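Local coordinates for multicopper oxidase type 1 (Nitrosomonas europaea, PDB 3G5W), which binds copper and, as a two-domain laccase-like multicopper oxidase, probably couples oxidation of a substrate to reduction of oxygen, at residues A33-V38 / P120-P125; I58-M63 / Y90-E95; A97-Y102 / G233-V238; L190-A195 / D226-G231. All blocks are in the same frame, centred on the assembly; numbering follows the deposited sequence.

Contact 1 (A33-V38 / P120-P125); sequences APLIHV and PLIVEP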
loop_
_atom_site.group_PDB
_atom_site.type_symbol
_atom_site.label_atom_id
_atom_site.label_comp_id
_atom_site.label_asym_id
_atom_site.label_seq_id
_atom_site.Cartn_x
_atom_site.Cartn_y
_atom_site.Cartn_z
ATOM N N ALA A 33 -8.981 14.598 18.681
ATOM C CA ALA A 33 -10.153 14.750 19.525
ATOM C C ALA A 33 -9.969 13.977 20.837
ATOM O O ALA A 33 -9.025 13.190 20.965
ATOM C CB ALA A 33 -11.381 14.265 18.784
ATOM N N PRO A 34 -10.853 14.219 21.826
ATOM C CA PRO A 34 -10.786 13.522 23.118
ATOM C C PRO A 34 -10.732 11.993 23.025
ATOM O O PRO A 34 -11.426 11.383 22.204
ATOM C CB PRO A 34 -12.067 13.983 23.823
ATOM C CG PRO A 34 -12.297 15.368 23.253
ATOM C CD PRO A 34 -11.950 15.208 21.800
ATOM N N LEU A 35 -9.889 11.392 23.861
ATOM C CA LEU A 35 -9.835 9.951 23.976
ATOM C C LEU A 35 -11.127 9.447 24.588
ATOM O O LEU A 35 -11.535 9.902 25.664
ATOM C CB LEU A 35 -8.648 9.521 24.850
ATOM C CG LEU A 35 -8.639 8.072 25.347
ATOM C CD1 LEU A 35 -8.407 7.088 24.176
ATOM C CD2 LEU A 35 -7.594 7.903 26.440
ATOM N N ILE A 36 -11.781 8.528 23.888
ATOM C CA ILE A 36 -12.906 7.795 24.451
ATOM C C ILE A 36 -12.418 6.393 24.786
ATOM O O ILE A 36 -12.032 5.618 23.902
ATOM C CB ILE A 36 -14.145 7.758 23.506
ATOM C CG1 ILE A 36 -14.621 9.182 23.181
ATOM C CG2 ILE A 36 -15.270 6.955 24.151
ATOM C CD1 ILE A 36 -15.775 9.247 22.182
ATOM N N HIS A 37 -12.427 6.085 26.079
ATOM C CA HIS A 37 -11.861 4.855 26.585
ATOM C C HIS A 37 -12.908 4.145 27.440
ATOM O O HIS A 37 -13.229 4.585 28.557
ATOM C CB HIS A 37 -10.591 5.173 27.373
ATOM C CG HIS A 37 -9.796 3.968 27.772
ATOM N ND1 HIS A 37 -9.890 2.758 27.114
ATOM C CD2 HIS A 37 -8.870 3.798 28.742
ATOM C CE1 HIS A 37 -9.062 1.894 27.673
ATOM N NE2 HIS A 37 -8.434 2.498 28.665
ATOM N N VAL A 38 -13.446 3.064 26.883
ATOM C CA VAL A 38 -14.596 2.361 27.438
ATOM C C VAL A 38 -14.394 0.846 27.435
ATOM O O VAL A 38 -13.484 0.330 26.776
ATOM C CB VAL A 38 -15.925 2.717 26.675
ATOM C CG1 VAL A 38 -16.259 4.201 26.818
ATOM C CG2 VAL A 38 -15.853 2.323 25.199
ATOM N N PRO A 120 -9.315 9.006 18.920
ATOM C CA PRO A 120 -9.278 7.566 19.174
ATOM C C PRO A 120 -10.428 7.035 20.038
ATOM O O PRO A 120 -10.867 7.691 20.989
ATOM C CB PRO A 120 -7.935 7.386 19.881
ATOM C CG PRO A 120 -7.740 8.678 20.650
ATOM C CD PRO A 120 -8.548 9.761 19.933
ATOM N N LEU A 121 -10.908 5.844 19.698
ATOM C CA LEU A 121 -11.928 5.179 20.487
ATOM C C LEU A 121 -11.357 3.834 20.909
ATOM O O LEU A 121 -11.267 2.903 20.098
ATOM C CB LEU A 121 -13.213 5.021 19.668
ATOM C CG LEU A 121 -14.359 4.115 20.133
ATOM C CD1 LEU A 121 -14.871 4.532 21.502
ATOM C CD2 LEU A 121 -15.485 4.140 19.102
ATOM N N ILE A 122 -10.921 3.751 22.162
ATOM C CA ILE A 122 -10.283 2.525 22.648
ATOM C C ILE A 122 -11.275 1.697 23.453
ATOM O O ILE A 122 -11.739 2.120 24.515
ATOM C CB ILE A 122 -8.995 2.793 23.471
ATOM C CG1 ILE A 122 -7.999 3.668 22.691
ATOM C CG2 ILE A 122 -8.353 1.471 23.924
ATOM C CD1 ILE A 122 -7.641 3.171 21.292
ATOM N N VAL A 123 -11.612 0.529 22.922
ATOM C CA VAL A 123 -12.558 -0.362 23.569
ATOM C C VAL A 123 -11.783 -1.528 24.179
ATOM O O VAL A 123 -11.218 -2.358 23.456
ATOM C CB VAL A 123 -13.630 -0.886 22.576
ATOM C CG1 VAL A 123 -14.673 -1.722 23.300
ATOM C CG2 VAL A 123 -14.296 0.270 21.841
ATOM N N GLU A 124 -11.757 -1.569 25.508
ATOM C CA GLU A 124 -11.054 -2.612 26.248
ATOM C C GLU A 124 -11.840 -3.910 26.173
ATOM O O GLU A 124 -13.052 -3.897 26.366
ATOM C CB GLU A 124 -10.900 -2.208 27.717
ATOM C CG GLU A 124 -9.938 -1.064 27.965
ATOM C CD GLU A 124 -8.479 -1.452 27.765
ATOM O OE1 GLU A 124 -8.119 -2.614 28.065
ATOM O OE2 GLU A 124 -7.686 -0.599 27.310
ATOM N N PRO A 125 -11.162 -5.036 25.881
ATOM C CA PRO A 125 -11.867 -6.319 25.899
ATOM C C PRO A 125 -12.168 -6.758 27.335
ATOM O O PRO A 125 -11.392 -6.455 28.248
ATOM C CB PRO A 125 -10.877 -7.276 25.226
ATOM C CG PRO A 125 -9.533 -6.670 25.485
ATOM C CD PRO A 125 -9.736 -5.184 25.518
#
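Ile36 and Leu121 sit abreast on two parallel strands, their side chains crossing at an angle, with Leu121 CD1 lying 3.6 Å from Ile36 CG2. The leucine reaches its neighbour because its CG stands anti to the backbone N (chi1 168°) and the second torsion turns CD1 across the strand gap. Val38 and Val123 carry this apolar face onward; branched residues suit it, since their methyls cover the strand without long chains. On the other face Leu35 CD1 rests against both Pro120 CG and Ile122 CG1, at 3.9 and 3.8 Å. Beside it the His37 ring turns its ND1 edge toward Ile122, its CG anti to N (chi1 -171°), and ND1 donates to Ile122 O at 3.3 Å. That bond is almost straight and lies in the ring plane, but it meets the oxygen from above the carbonyl plane, while Val38 N meets the same oxygen nearly in line with the C=O, at 3.1 Å. Two donors grip one carbonyl, and the ND1 bond helps to fix the ring's rotation. Ile122 N to Ile36 O (2.8 Å) and Glu124 N to Val38 O (2.9 Å) continue the parallel ladder. Strand 98-103 flanks Leu121 and Val123, and strand 306-308 pairs with Leu35 and His37; strand 2-15 packs on the Ile36 and Val38 face, while strand 137-146 of the second cupredoxin domain covers Leu35, Pro120 and Ile122.

Contact 2 (I58-M63 / Y90-E95); sequences IHWHGM and YKFKAE. With C1O (Cu-O linkage), chain L; C2O (Cu-O-Cu linkage), chain K.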
loop_
_atom_site.group_PDB
_atom_site.type_symbol
_atom_site.label_atom_id
_atom_site.label_comp_id
_atom_site.label_asym_id
_atom_site.label_seq_id
_atom_site.Cartn_x
_atom_site.Cartn_y
_atom_site.Cartn_z
ATOM N N ILE A 58 -20.486 12.472 13.220
ATOM C CA ILE A 58 -19.422 11.620 13.736
ATOM C C ILE A 58 -19.717 10.178 13.387
ATOM O O ILE A 58 -20.753 9.620 13.772
ATOM C CB ILE A 58 -19.188 11.734 15.253
ATOM C CG1 ILE A 58 -18.898 13.176 15.661
ATOM C CG2 ILE A 58 -18.005 10.821 15.673
ATOM C CD1 ILE A 58 -18.590 13.336 17.133
ATOM N N HIS A 59 -18.787 9.576 12.653
ATOM C CA HIS A 59 -18.850 8.167 12.360
ATOM C C HIS A 59 -17.904 7.427 13.303
ATOM O O HIS A 59 -16.778 7.860 13.535
ATOM C CB HIS A 59 -18.488 7.905 10.895
ATOM C CG HIS A 59 -18.207 6.469 10.606
ATOM N ND1 HIS A 59 -19.125 5.470 10.850
ATOM C CD2 HIS A 59 -17.099 5.856 10.126
ATOM C CE1 HIS A 59 -18.601 4.305 10.511
ATOM N NE2 HIS A 59 -17.368 4.512 10.084
ATOM N N TRP A 60 -18.380 6.317 13.849
ATOM C CA TRP A 60 -17.636 5.538 14.825
ATOM C C TRP A 60 -17.020 4.336 14.101
ATOM O O TRP A 60 -17.631 3.267 13.985
ATOM C CB TRP A 60 -18.558 5.155 15.992
ATOM C CG TRP A 60 -19.353 6.359 16.464
ATOM C CD1 TRP A 60 -20.594 6.743 16.031
ATOM C CD2 TRP A 60 -18.929 7.361 17.400
ATOM N NE1 TRP A 60 -20.973 7.908 16.655
ATOM C CE2 TRP A 60 -19.970 8.313 17.495
ATOM C CE3 TRP A 60 -17.772 7.545 18.173
ATOM C CZ2 TRP A 60 -19.896 9.430 18.343
ATOM C CZ3 TRP A 60 -17.696 8.653 19.011
ATOM C CH2 TRP A 60 -18.756 9.583 19.085
ATOM N N HIS A 61 -15.811 4.550 13.592
ATOM C CA HIS A 61 -15.132 3.591 12.706
ATOM C C HIS A 61 -14.683 2.357 13.470
ATOM O O HIS A 61 -13.775 2.428 14.300
ATOM C CB HIS A 61 -13.917 4.244 12.038
ATOM C CG HIS A 61 -13.279 3.393 10.979
ATOM N ND1 HIS A 61 -12.960 3.878 9.729
ATOM C CD2 HIS A 61 -12.928 2.083 10.976
ATOM C CE1 HIS A 61 -12.427 2.906 9.005
ATOM N NE2 HIS A 61 -12.390 1.808 9.741
ATOM N N GLY A 62 -15.305 1.227 13.158
ATOM C CA GLY A 62 -15.027 -0.032 13.841
ATOM C C GLY A 62 -16.176 -0.477 14.727
ATOM O O GLY A 62 -16.229 -1.636 15.149
ATOM N N MET A 63 -17.088 0.444 15.028
ATOM C CA MET A 63 -18.289 0.096 15.770
ATOM C C MET A 63 -19.273 -0.572 14.818
ATOM O O MET A 63 -19.648 0.011 13.800
ATOM C CB MET A 63 -18.924 1.325 16.436
ATOM C CG MET A 63 -18.144 1.922 17.614
ATOM S SD MET A 63 -17.909 0.781 19.007
ATOM C CE MET A 63 -16.288 0.119 18.633
ATOM N N TYR A 90 -25.698 10.368 19.523
ATOM C CA TYR A 90 -25.355 9.008 19.097
ATOM C C TYR A 90 -25.471 8.037 20.263
ATOM O O TYR A 90 -25.020 8.341 21.370
ATOM C CB TYR A 90 -23.932 8.974 18.522
ATOM C CG TYR A 90 -23.774 9.826 17.283
ATOM C CD1 TYR A 90 -24.050 9.304 16.017
ATOM C CD2 TYR A 90 -23.357 11.146 17.374
ATOM C CE1 TYR A 90 -23.906 10.078 14.876
ATOM C CE2 TYR A 90 -23.222 11.938 16.229
ATOM C CZ TYR A 90 -23.496 11.390 14.990
ATOM O OH TYR A 90 -23.376 12.160 13.862
ATOM N N LYS A 91 -26.088 6.883 20.005
ATOM C CA LYS A 91 -26.259 5.827 21.002
ATOM C C LYS A 91 -25.855 4.482 20.420
ATOM O O LYS A 91 -26.452 4.008 19.454
ATOM C CB LYS A 91 -27.707 5.768 21.503
ATOM C CG LYS A 91 -28.034 6.821 22.545
ATOM C CD LYS A 91 -29.474 6.703 23.023
ATOM C CE LYS A 91 -29.778 7.742 24.095
ATOM N NZ LYS A 91 -29.324 7.303 25.454
ATOM N N PHE A 92 -24.831 3.871 21.007
ATOM C CA PHE A 92 -24.344 2.593 20.509
ATOM C C PHE A 92 -23.717 1.766 21.629
ATOM O O PHE A 92 -23.283 2.313 22.650
ATOM C CB PHE A 92 -23.366 2.797 19.331
ATOM C CG PHE A 92 -22.188 3.686 19.650
ATOM C CD1 PHE A 92 -21.004 3.144 20.134
ATOM C CD2 PHE A 92 -22.265 5.062 19.457
ATOM C CE1 PHE A 92 -19.907 3.955 20.433
ATOM C CE2 PHE A 92 -21.179 5.889 19.756
ATOM C CZ PHE A 92 -19.998 5.335 20.246
ATOM N N LYS A 93 -23.714 0.450 21.453
ATOM C CA LYS A 93 -22.963 -0.445 22.335
ATOM C C LYS A 93 -21.517 -0.472 21.854
ATOM O O LYS A 93 -21.264 -0.513 20.648
ATOM C CB LYS A 93 -23.562 -1.854 22.319
ATOM C CG LYS A 93 -22.977 -2.809 23.371
ATOM C CD LYS A 93 -23.678 -4.170 23.398
ATOM C CE LYS A 93 -25.038 -4.133 24.116
ATOM N NZ LYS A 93 -24.962 -3.656 25.541
ATOM N N ALA A 94 -20.568 -0.433 22.789
ATOM C CA ALA A 94 -19.151 -0.457 22.431
ATOM C C ALA A 94 -18.739 -1.879 22.082
ATOM O O ALA A 94 -18.501 -2.706 22.963
ATOM C CB ALA A 94 -18.296 0.100 23.557
ATOM N N GLU A 95 -18.699 -2.161 20.782
ATOM C CA GLU A 95 -18.346 -3.483 20.272
ATOM C C GLU A 95 -18.021 -3.424 18.779
ATOM O O GLU A 95 -18.656 -2.672 18.033
ATOM C CB GLU A 95 -19.459 -4.509 20.553
ATOM C CG GLU A 95 -20.840 -4.096 20.057
ATOM C CD GLU A 95 -21.900 -5.169 20.251
ATOM O OE1 GLU A 95 -21.650 -6.154 20.983
ATOM O OE2 GLU A 95 -22.998 -5.024 19.673
HETATM CU CU4 C1O L . -16.411 3.041 9.124
HETATM O O3 C1O L . -17.172 1.026 10.740
HETATM CU CU2 C2O K . -17.251 5.357 5.899
HETATM CU CU3 C2O K . -13.265 5.690 8.950
HETATM O O1 C2O K . -15.642 5.704 6.995
#
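Trp60 presents one face to Phe92 and one edge to Tyr90, an aromatic cluster that is the tight part of the contact. Phe92 CE2 stands over the middle of the indole, 3.5 Å from Trp60 CE2, with the ring planes inclined at 39°. Tyr90 is met in T-shaped fashion: the edge of Trp60 points at its face, NE1 lying 3.4 Å from Tyr90 CD1. Ile58 CG2 covers the other indole face, and Ile58 N donates almost straight to Tyr90 OH at 3.0 Å, which Gln79 also bonds. Flat rings suit the interior between the two sheets of a cupredoxin sandwich, where strand 87-93 faces strand 59-61. On the latter's opposite side, His59 NE2 binds copper CU4 and His61 ND1 binds copper CU3, each at 2.0 Å; His203 of a neighbouring subunit shares CU4, His103 and that subunit's His253 share CU3, and Gly62 N donates to the C1O oxygen O3. The contact slackens toward Glu95. Met63, bent at chi2 and chi3, lays CG 3.9 Å from Phe92 CE1 and brings SD obliquely to that ring, a Met-aromatic contact; SD accepts only a weak bond from Glu95 N. Glu95 is partly exposed, touching Arg66, and Lys93 turns to solvent, pairing with Asp43.

Contact 3 (A97-Y102 / G233-V238); sequences AGTMWY and GERYDV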
loop_
_atom_site.group_PDB
_atom_site.type_symbol
_atom_site.label_atom_id
_atom_site.label_comp_id
_atom_site.label_asym_id
_atom_site.label_seq_id
_atom_site.Cartn_x
_atom_site.Cartn_y
_atom_site.Cartn_z
ATOM N N ALA A 97 -14.270 -5.108 20.642
ATOM C CA ALA A 97 -13.139 -4.522 21.355
ATOM C C ALA A 97 -12.012 -4.170 20.381
ATOM O O ALA A 97 -11.949 -4.712 19.271
ATOM C CB ALA A 97 -12.637 -5.486 22.419
ATOM N N GLY A 98 -11.132 -3.264 20.792
ATOM C CA GLY A 98 -9.939 -2.961 20.009
ATOM C C GLY A 98 -9.672 -1.488 19.789
ATOM O O GLY A 98 -10.349 -0.635 20.363
ATOM N N THR A 99 -8.653 -1.208 18.977
ATOM C CA THR A 99 -8.279 0.143 18.593
ATOM C C THR A 99 -9.225 0.601 17.496
ATOM O O THR A 99 -9.120 0.178 16.331
ATOM C CB THR A 99 -6.837 0.214 18.062
ATOM O OG1 THR A 99 -5.931 -0.267 19.064
ATOM C CG2 THR A 99 -6.471 1.655 17.690
ATOM N N MET A 100 -10.165 1.449 17.883
ATOM C CA MET A 100 -11.091 2.033 16.924
ATOM C C MET A 100 -10.857 3.544 16.890
ATOM O O MET A 100 -9.991 4.066 17.596
ATOM C CB MET A 100 -12.541 1.687 17.284
ATOM C CG MET A 100 -12.776 0.224 17.706
ATOM S SD MET A 100 -12.223 -1.017 16.508
ATOM C CE MET A 100 -12.910 -2.503 17.235
ATOM N N TRP A 101 -11.615 4.249 16.062
ATOM C CA TRP A 101 -11.507 5.696 16.017
ATOM C C TRP A 101 -12.797 6.325 15.539
ATOM O O TRP A 101 -13.725 5.623 15.122
ATOM C CB TRP A 101 -10.288 6.150 15.188
ATOM C CG TRP A 101 -10.317 5.826 13.716
ATOM C CD1 TRP A 101 -10.511 4.604 13.145
ATOM C CD2 TRP A 101 -10.088 6.740 12.630
ATOM N NE1 TRP A 101 -10.431 4.700 11.777
ATOM C CE2 TRP A 101 -10.175 5.998 11.432
ATOM C CE3 TRP A 101 -9.815 8.112 12.556
ATOM C CZ2 TRP A 101 -10.011 6.582 10.168
ATOM C CZ3 TRP A 101 -9.648 8.697 11.299
ATOM C CH2 TRP A 101 -9.745 7.927 10.121
ATOM N N TYR A 102 -12.868 7.645 15.647
ATOM C CA TYR A 102 -14.035 8.362 15.198
ATOM C C TYR A 102 -13.632 9.586 14.415
ATOM O O TYR A 102 -12.584 10.182 14.655
ATOM C CB TYR A 102 -14.981 8.702 16.351
ATOM C CG TYR A 102 -14.457 9.629 17.429
ATOM C CD1 TYR A 102 -13.707 9.139 18.496
ATOM C CD2 TYR A 102 -14.781 10.992 17.420
ATOM C CE1 TYR A 102 -13.254 9.981 19.504
ATOM C CE2 TYR A 102 -14.331 11.848 18.422
ATOM C CZ TYR A 102 -13.572 11.333 19.465
ATOM O OH TYR A 102 -13.145 12.173 20.477
ATOM N N GLY A 233 -7.666 4.385 7.063
ATOM C CA GLY A 233 -8.762 3.654 7.701
ATOM C C GLY A 233 -8.336 2.445 8.523
ATOM O O GLY A 233 -9.046 2.043 9.443
ATOM N N GLU A 234 -7.187 1.861 8.186
ATOM C CA GLU A 234 -6.662 0.697 8.916
ATOM C C GLU A 234 -6.129 1.085 10.286
ATOM O O GLU A 234 -5.700 2.219 10.497
ATOM C CB GLU A 234 -5.535 0.020 8.137
ATOM C CG GLU A 234 -5.935 -0.548 6.793
ATOM C CD GLU A 234 -4.851 -1.439 6.221
ATOM O OE1 GLU A 234 -3.825 -0.901 5.733
ATOM O OE2 GLU A 234 -5.018 -2.680 6.282
ATOM N N ARG A 235 -6.166 0.131 11.217
ATOM C CA ARG A 235 -5.432 0.257 12.463
ATOM C C ARG A 235 -4.600 -0.992 12.652
ATOM O O ARG A 235 -5.060 -2.098 12.355
ATOM C CB ARG A 235 -6.366 0.427 13.664
ATOM C CG ARG A 235 -7.080 1.780 13.745
ATOM C CD ARG A 235 -8.352 1.787 12.916
ATOM N NE ARG A 235 -9.364 0.899 13.476
ATOM C CZ ARG A 235 -10.239 0.205 12.761
ATOM N NH1 ARG A 235 -10.232 0.276 11.432
ATOM N NH2 ARG A 235 -11.115 -0.580 13.380
ATOM N N TYR A 236 -3.379 -0.801 13.142
ATOM C CA TYR A 236 -2.521 -1.900 13.550
ATOM C C TYR A 236 -2.009 -1.662 14.961
ATOM O O TYR A 236 -1.521 -0.573 15.266
ATOM C CB TYR A 236 -1.346 -2.048 12.583
ATOM C CG TYR A 236 -1.748 -2.647 11.254
ATOM C CD1 TYR A 236 -1.884 -4.025 11.107
ATOM C CD2 TYR A 236 -2.005 -1.839 10.148
ATOM C CE1 TYR A 236 -2.261 -4.591 9.891
ATOM C CE2 TYR A 236 -2.383 -2.395 8.920
ATOM C CZ TYR A 236 -2.504 -3.771 8.801
ATOM O OH TYR A 236 -2.881 -4.338 7.599
ATOM N N ASP A 237 -2.136 -2.675 15.820
ATOM C CA ASP A 237 -1.484 -2.653 17.128
ATOM C C ASP A 237 -0.169 -3.406 17.034
ATOM O O ASP A 237 -0.138 -4.597 16.699
ATOM C CB ASP A 237 -2.370 -3.266 18.223
ATOM C CG ASP A 237 -3.655 -2.474 18.462
ATOM O OD1 ASP A 237 -4.128 -2.447 19.614
ATOM O OD2 ASP A 237 -4.211 -1.893 17.503
ATOM N N VAL A 238 0.911 -2.701 17.335
ATOM C CA VAL A 238 2.249 -3.267 17.268
ATOM C C VAL A 238 2.792 -3.380 18.682
ATOM O O VAL A 238 2.858 -2.381 19.408
ATOM C CB VAL A 238 3.191 -2.402 16.402
ATOM C CG1 VAL A 238 4.574 -3.047 16.296
ATOM C CG2 VAL A 238 2.599 -2.197 15.007
HETATM O O HOH W 1 -6.854 -3.503 18.898
#
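The guanidinium of Arg235 is held by its edge: Thr99 O, Met100 SD and Gly233 O all lie near its plane, while the Trp101 ring approaches obliquely, the two planes 39° apart. Arg235 NE donates to Thr99 O at 3.0 Å, NH1 to Gly233 O at 2.9 Å, and NH2 makes a weak bond to Met100 SD. Bends at chi2 and chi3 (85° and 68°) fold the chain back so that its head can reach both backbone carbonyls, and they bring CD within 3.6 Å of Trp101 CD1. Arginine suits this buried place because its planar N-H groups can serve several acceptors; NH2 also forms a salt bridge with Asp226 of the second subunit. Thr99 and Asp237 lie side by side, pointing opposite ways, and Thr99 OG1 donates to Asp237 OD2 on its syn side at 2.8 Å. A water bridges Thr99 N and Asp237 OD1, and Arg189 pairs with that carboxylate oxygen, which probably favours its ionised form. Trp101 borders the Cu-O-Cu group and meets the rings of His61 and His103. The whole is an interface between the two cupredoxin domains of one chain, beside the copper cluster that a two-domain multicopper oxidase builds between subunits.

Contact 4 (L190-A195 / D226-G231); sequences LRLIGA and DTVLIG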
loop_
_atom_site.group_PDB
_atom_site.type_symbol
_atom_site.label_atom_id
_atom_site.label_comp_id
_atom_site.label_asym_id
_atom_site.label_seq_id
_atom_site.Cartn_x
_atom_site.Cartn_y
_atom_site.Cartn_z
ATOM N N LEU A 190 1.953 -0.024 20.513
ATOM C CA LEU A 190 1.708 1.137 19.671
ATOM C C LEU A 190 0.445 0.924 18.849
ATOM O O LEU A 190 0.379 0.030 17.996
ATOM C CB LEU A 190 2.893 1.417 18.743
ATOM C CG LEU A 190 4.314 1.449 19.314
ATOM C CD1 LEU A 190 5.318 1.651 18.175
ATOM C CD2 LEU A 190 4.475 2.520 20.387
ATOM N N ARG A 191 -0.559 1.748 19.111
ATOM C CA ARG A 191 -1.819 1.662 18.382
ATOM C C ARG A 191 -1.760 2.654 17.216
ATOM O O ARG A 191 -1.953 3.859 17.400
ATOM C CB ARG A 191 -2.995 1.936 19.324
ATOM C CG ARG A 191 -3.055 0.994 20.544
ATOM C CD ARG A 191 -4.219 1.355 21.465
ATOM N NE ARG A 191 -4.320 0.480 22.639
ATOM C CZ ARG A 191 -5.267 -0.436 22.826
ATOM N NH1 ARG A 191 -6.212 -0.637 21.911
ATOM N NH2 ARG A 191 -5.273 -1.157 23.945
ATOM N N LEU A 192 -1.445 2.141 16.025
ATOM C CA LEU A 192 -1.269 2.981 14.844
ATOM C C LEU A 192 -2.606 3.138 14.142
ATOM O O LEU A 192 -3.279 2.150 13.859
ATOM C CB LEU A 192 -0.246 2.358 13.874
ATOM C CG LEU A 192 1.126 1.920 14.410
ATOM C CD1 LEU A 192 1.965 1.315 13.284
ATOM C CD2 LEU A 192 1.864 3.074 15.087
ATOM N N ILE A 193 -2.990 4.383 13.870
ATOM C CA ILE A 193 -4.254 4.670 13.197
ATOM C C ILE A 193 -3.980 5.476 11.930
ATOM O O ILE A 193 -3.351 6.530 11.984
ATOM C CB ILE A 193 -5.268 5.403 14.132
ATOM C CG1 ILE A 193 -5.445 4.622 15.454
ATOM C CG2 ILE A 193 -6.619 5.584 13.413
ATOM C CD1 ILE A 193 -6.253 5.344 16.543
ATOM N N GLY A 194 -4.421 4.942 10.793
ATOM C CA GLY A 194 -4.246 5.598 9.501
ATOM C C GLY A 194 -5.342 6.624 9.276
ATOM O O GLY A 194 -6.327 6.360 8.588
ATOM N N ALA A 195 -5.167 7.795 9.875
ATOM C CA ALA A 195 -6.163 8.860 9.796
ATOM C C ALA A 195 -6.032 9.660 8.502
ATOM O O ALA A 195 -6.944 10.413 8.134
ATOM C CB ALA A 195 -6.055 9.775 11.019
ATOM N N ASP A 226 9.883 -5.357 10.911
ATOM C CA ASP A 226 10.394 -4.075 11.386
ATOM C C ASP A 226 9.707 -2.861 10.762
ATOM O O ASP A 226 9.900 -1.738 11.229
ATOM C CB ASP A 226 11.927 -3.988 11.247
ATOM C CG ASP A 226 12.413 -4.130 9.806
ATOM O OD1 ASP A 226 11.923 -3.409 8.913
ATOM O OD2 ASP A 226 13.318 -4.960 9.565
ATOM N N THR A 227 8.916 -3.103 9.712
ATOM C CA THR A 227 8.200 -2.043 8.991
ATOM C C THR A 227 6.741 -2.455 8.762
ATOM O O THR A 227 6.460 -3.525 8.211
ATOM C CB THR A 227 8.902 -1.685 7.641
ATOM O OG1 THR A 227 10.275 -1.354 7.887
ATOM C CG2 THR A 227 8.231 -0.501 6.945
ATOM N N VAL A 228 5.824 -1.600 9.208
ATOM C CA VAL A 228 4.392 -1.858 9.133
ATOM C C VAL A 228 3.756 -0.946 8.088
ATOM O O VAL A 228 3.672 0.268 8.287
ATOM C CB VAL A 228 3.697 -1.611 10.504
ATOM C CG1 VAL A 228 2.208 -1.962 10.424
ATOM C CG2 VAL A 228 4.398 -2.402 11.638
ATOM N N LEU A 229 3.298 -1.535 6.986
ATOM C CA LEU A 229 2.609 -0.773 5.950
ATOM C C LEU A 229 1.146 -0.601 6.351
ATOM O O LEU A 229 0.408 -1.593 6.491
ATOM C CB LEU A 229 2.740 -1.474 4.590
ATOM C CG LEU A 229 2.514 -0.618 3.337
ATOM C CD1 LEU A 229 3.621 0.419 3.190
ATOM C CD2 LEU A 229 2.438 -1.510 2.083
ATOM N N ILE A 230 0.737 0.650 6.573
ATOM C CA ILE A 230 -0.608 0.960 7.068
ATOM C C ILE A 230 -1.327 1.981 6.169
ATOM O O ILE A 230 -0.801 3.056 5.878
ATOM C CB ILE A 230 -0.606 1.382 8.579
ATOM C CG1 ILE A 230 -2.036 1.628 9.081
ATOM C CG2 ILE A 230 0.316 2.582 8.837
ATOM C CD1 ILE A 230 -2.147 1.935 10.557
ATOM N N GLY A 231 -2.519 1.609 5.711
ATOM C CA GLY A 231 -3.282 2.415 4.761
ATOM C C GLY A 231 -4.425 3.155 5.423
ATOM O O GLY A 231 -4.774 2.855 6.561
#
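Ile230 CD1 is the centre of this contact, lying 3.5 Å from Leu192 O, 3.8 Å from Leu192 CB and 3.8 Å from Gly194 N. An extended side chain takes it there: CG1 is anti to the backbone N (chi1 -177°) and CD1 continues straight on (chi2 175°), so a slim methyl reaches across to the other strand's backbone. Leu192 CD1 and Val228 CG1 add a looser touch at 4.4 Å. Glycine suits position 194 because there is no space for a CB beside Gly231 O, which comes 4.1 Å from Gly194 CA; Gly194 is also the centre of an inverse gamma turn. The next shell sets these residues in place. Leu192 pairs through its backbone with Tyr236 of strand 235-241 and rests on Ile202 and Leu141, while Val228 leans on Val238 and Ile230 on Tyr236 and Leu143. Gly231 N is tied to the Glu234 carboxylate. The two strands belong to opposing sheets of the second cupredoxin domain, their axes 8.7 Å apart and inclined at 35°. Contact between them is made by methyl and methylene groups and backbone, without polar bonding, so cohesion here probably rests on dispersion and the exclusion of water.

Overall arrangement
All four contacts are largely buried, but their chemistry follows their place. Contact 1 is in-sheet pairing, rich in backbone bonds; contacts 2 and 4 join facing sheets of the first and second domains, one with aromatic rings and the other with aliphatic groups. Contact 3 joins the domains chiefly through polar side chains, with a charged residue at depth. Contacts 1, 2 and 3 share one sheet, through strands 35-39, 118-124, 98-103 and 59-61; contacts 3 and 4 share another, through neighbouring strands 235-241 and 187-194. Contact 2 reaches solvent at Lys93 and Glu95, and contact 1 only partly, at Glu124. Copper lies at contact 2 and beside contact 3, where His61 touches Trp101.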